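Local structure of ABC transporter periplasmic peptide-binding protein (Pseudoalteromonas, 4QFP) at residues G30-A35 / K260-T265. The protein probably binds short peptides such as dipeptides in the periplasm and hands them to an ABC transporter for uptake. Numbering follows the deposited sequence.
Sequences GLVYCA and KECDVT
C34 and C262 are joined by a disulfide, SG to SG 2.1 Å, with a torsion of 72° about the sulfur–sulfur bond. It ties strand 30-35 to the loop that leads into strand 264-266. V32 CG1 lies 4.0 Å from C262 SG. D263 reaches back to the first strand: its OD2 accepts a nearly straight hydrogen bond from V32 N at 2.8 Å. The N-H meets the anti side of the carboxylate, 33° out of its plane. V32 O answers by taking two donors, D263 N at 2.7 Å and V264 N at 3.1 Å. Regular parallel pairing follows, with C34 N hydrogen-bonded to V264 O at 2.8 Å. On the face of Y33 and V264, CG1 of V264 stands anti to its backbone N (chi1 179°) and meets the Y33 ring obliquely, 3.7 Å from CD2. V264 CG2 touches L31 CD1 at 4.0 Å. K534 forms a salt bridge with D263 OD2, giving that oxygen a second partner. Strand 30-35 lies between parallel strands 241-246 and 264-266. Helix 250-258 links those two in a beta-alpha-beta crossover, consistent with the periplasmic binding protein fold, and packs on C34 and T265, while strand 500-513 pairs antiparallel with 264-266.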
ATOM      1  N   GLY A  30      -2.852  13.323  24.802  1.00 28.14           N
ATOM      2  CA  GLY A  30      -3.340  12.540  23.688  1.00 29.87           C
ATOM      3  C   GLY A  30      -2.974  13.209  22.384  1.00 27.27           C
ATOM      4  O   GLY A  30      -2.436  14.318  22.365  1.00 27.39           O
ATOM      5  N   LEU A  31      -3.266  12.533  21.283  1.00 24.15           N
ATOM      6  CA  LEU A  31      -2.983  13.089  19.977  1.00 24.93           C
ATOM      7  C   LEU A  31      -4.191  12.874  19.082  1.00 23.51           C
ATOM      8  O   LEU A  31      -4.773  11.789  19.086  1.00 21.86           O
ATOM      9  CB  LEU A  31      -1.730  12.433  19.391  1.00 25.52           C
ATOM     10  CG  LEU A  31      -1.309  12.885  17.996  1.00 24.46           C
ATOM     11  CD1 LEU A  31       0.200  13.033  17.885  1.00 30.02           C
ATOM     12  CD2 LEU A  31      -1.843  11.923  16.934  1.00 28.21           C
ATOM     13  N   VAL A  32      -4.600  13.912  18.352  1.00 22.43           N
ATOM     14  CA  VAL A  32      -5.648  13.749  17.355  1.00 20.14           C
ATOM     15  C   VAL A  32      -5.039  13.806  15.952  1.00 19.74           C
ATOM     16  O   VAL A  32      -4.285  14.720  15.608  1.00 19.74           O
ATOM     17  CB  VAL A  32      -6.796  14.785  17.486  1.00 19.25           C
ATOM     18  CG1 VAL A  32      -7.876  14.501  16.460  1.00 19.88           C
ATOM     19  CG2 VAL A  32      -7.393  14.770  18.901  1.00 20.64           C
ATOM     20  N   TYR A  33      -5.383  12.812  15.148  1.00 20.07           N
ATOM     21  CA  TYR A  33      -4.778  12.616  13.842  1.00 20.06           C
ATOM     22  C   TYR A  33      -5.894  12.652  12.799  1.00 19.59           C
ATOM     23  O   TYR A  33      -6.756  11.785  12.803  1.00 19.14           O
ATOM     24  CB  TYR A  33      -4.080  11.256  13.859  1.00 20.88           C
ATOM     25  CG  TYR A  33      -3.401  10.830  12.584  1.00 19.53           C
ATOM     26  CD1 TYR A  33      -4.139  10.415  11.485  1.00 20.36           C
ATOM     27  CD2 TYR A  33      -2.016  10.793  12.498  1.00 20.46           C
ATOM     28  CE1 TYR A  33      -3.512  10.003  10.323  1.00 21.78           C
ATOM     29  CE2 TYR A  33      -1.382  10.382  11.342  1.00 22.00           C
ATOM     30  CZ  TYR A  33      -2.134   9.991  10.259  1.00 22.50           C
ATOM     31  OH  TYR A  33      -1.504   9.587   9.108  1.00 23.70           O
ATOM     32  N   CYS A  34      -5.891  13.666  11.930  1.00 16.84           N
ATOM     33  CA  CYS A  34      -6.890  13.776  10.857  1.00 21.33           C
ATOM     34  C   CYS A  34      -6.601  12.770   9.759  1.00 18.23           C
ATOM     35  O   CYS A  34      -5.612  12.903   9.035  1.00 17.68           O
ATOM     36  CB  CYS A  34      -6.900  15.185  10.255  1.00 21.60           C
ATOM     37  SG  CYS A  34      -8.124  16.300  10.973  1.00 31.12           S
ATOM     38  N   ALA A  35      -7.467  11.771   9.642  1.00 15.51           N
ATOM     39  CA  ALA A  35      -7.259  10.682   8.696  1.00 17.26           C
ATOM     40  C   ALA A  35      -8.207  10.862   7.520  1.00 18.97           C
ATOM     41  O   ALA A  35      -9.283  11.422   7.686  1.00 17.47           O
ATOM     42  CB  ALA A  35      -7.505   9.351   9.376  1.00 17.31           C
ATOM     43  N   LYS A 260      -6.186  23.863  15.351  1.00 27.65           N
ATOM     44  CA  LYS A 260      -5.721  22.988  16.426  1.00 26.26           C
ATOM     45  C   LYS A 260      -6.771  21.956  16.856  1.00 27.46           C
ATOM     46  O   LYS A 260      -6.731  21.422  17.966  1.00 27.63           O
ATOM     47  CB  LYS A 260      -5.241  23.820  17.612  1.00 29.55           C
ATOM     48  CG  LYS A 260      -3.952  24.584  17.343  1.00 35.15           C
ATOM     49  CD  LYS A 260      -3.877  25.856  18.192  1.00 38.79           C
ATOM     50  CE  LYS A 260      -2.521  26.550  18.070  1.00 43.02           C
ATOM     51  NZ  LYS A 260      -2.202  26.980  16.679  1.00 39.15           N
ATOM     52  N   GLU A 261      -7.708  21.671  15.959  1.00 26.58           N
ATOM     53  CA  GLU A 261      -8.656  20.597  16.176  1.00 26.11           C
ATOM     54  C   GLU A 261      -7.967  19.261  15.958  1.00 23.92           C
ATOM     55  O   GLU A 261      -8.321  18.268  16.580  1.00 25.62           O
ATOM     56  CB  GLU A 261      -9.861  20.738  15.243  1.00 27.81           C
ATOM     57  CG  GLU A 261     -10.747  21.944  15.546  1.00 30.82           C
ATOM     58  CD  GLU A 261     -11.879  22.098  14.542  1.00 34.37           C
ATOM     59  OE1 GLU A 261     -12.680  21.145  14.399  1.00 32.32           O
ATOM     60  OE2 GLU A 261     -11.953  23.167  13.887  1.00 36.13           O
ATOM     61  N   CYS A 262      -6.985  19.233  15.063  1.00 24.68           N
ATOM     62  CA  CYS A 262      -6.171  18.041  14.867  1.00 23.15           C
ATOM     63  C   CYS A 262      -4.728  18.393  15.191  1.00 23.10           C
ATOM     64  O   CYS A 262      -4.323  19.545  15.044  1.00 24.77           O
ATOM     65  CB  CYS A 262      -6.258  17.545  13.412  1.00 27.18           C
ATOM     66  SG  CYS A 262      -7.730  16.531  12.972  1.00 31.88           S
ATOM     67  N   ASP A 263      -3.945  17.401  15.602  1.00 20.13           N
ATOM     68  CA  ASP A 263      -2.534  17.614  15.902  1.00 18.75           C
ATOM     69  C   ASP A 263      -1.649  17.174  14.745  1.00 20.06           C
ATOM     70  O   ASP A 263      -0.544  17.676  14.578  1.00 20.71           O
ATOM     71  CB  ASP A 263      -2.137  16.865  17.172  1.00 25.35           C
ATOM     72  CG  ASP A 263      -2.984  17.258  18.364  1.00 27.05           C
ATOM     73  OD1 ASP A 263      -3.211  18.469  18.565  1.00 31.59           O
ATOM     74  OD2 ASP A 263      -3.431  16.352  19.090  1.00 28.84           O
ATOM     75  N   VAL A 264      -2.140  16.224  13.959  1.00 20.38           N
ATOM     76  CA  VAL A 264      -1.432  15.758  12.770  1.00 20.03           C
ATOM     77  C   VAL A 264      -2.459  15.646  11.666  1.00 20.32           C
ATOM     78  O   VAL A 264      -3.562  15.164  11.904  1.00 20.09           O
ATOM     79  CB  VAL A 264      -0.808  14.359  12.995  1.00 22.34           C
ATOM     80  CG1 VAL A 264      -0.094  13.880  11.744  1.00 19.19           C
ATOM     81  CG2 VAL A 264       0.150  14.390  14.168  1.00 17.88           C
ATOM     82  N   THR A 265      -2.113  16.102  10.466  1.00 18.37           N
ATOM     83  CA  THR A 265      -2.984  15.901   9.317  1.00 19.72           C
ATOM     84  C   THR A 265      -2.310  15.031   8.260  1.00 19.26           C
ATOM     85  O   THR A 265      -1.138  15.233   7.902  1.00 16.92           O
ATOM     86  CB  THR A 265      -3.487  17.230   8.707  1.00 23.17           C
ATOM     87  OG1 THR A 265      -4.425  16.947   7.663  1.00 25.02           O
ATOM     88  CG2 THR A 265      -2.350  18.020   8.130  1.00 24.32           C
TER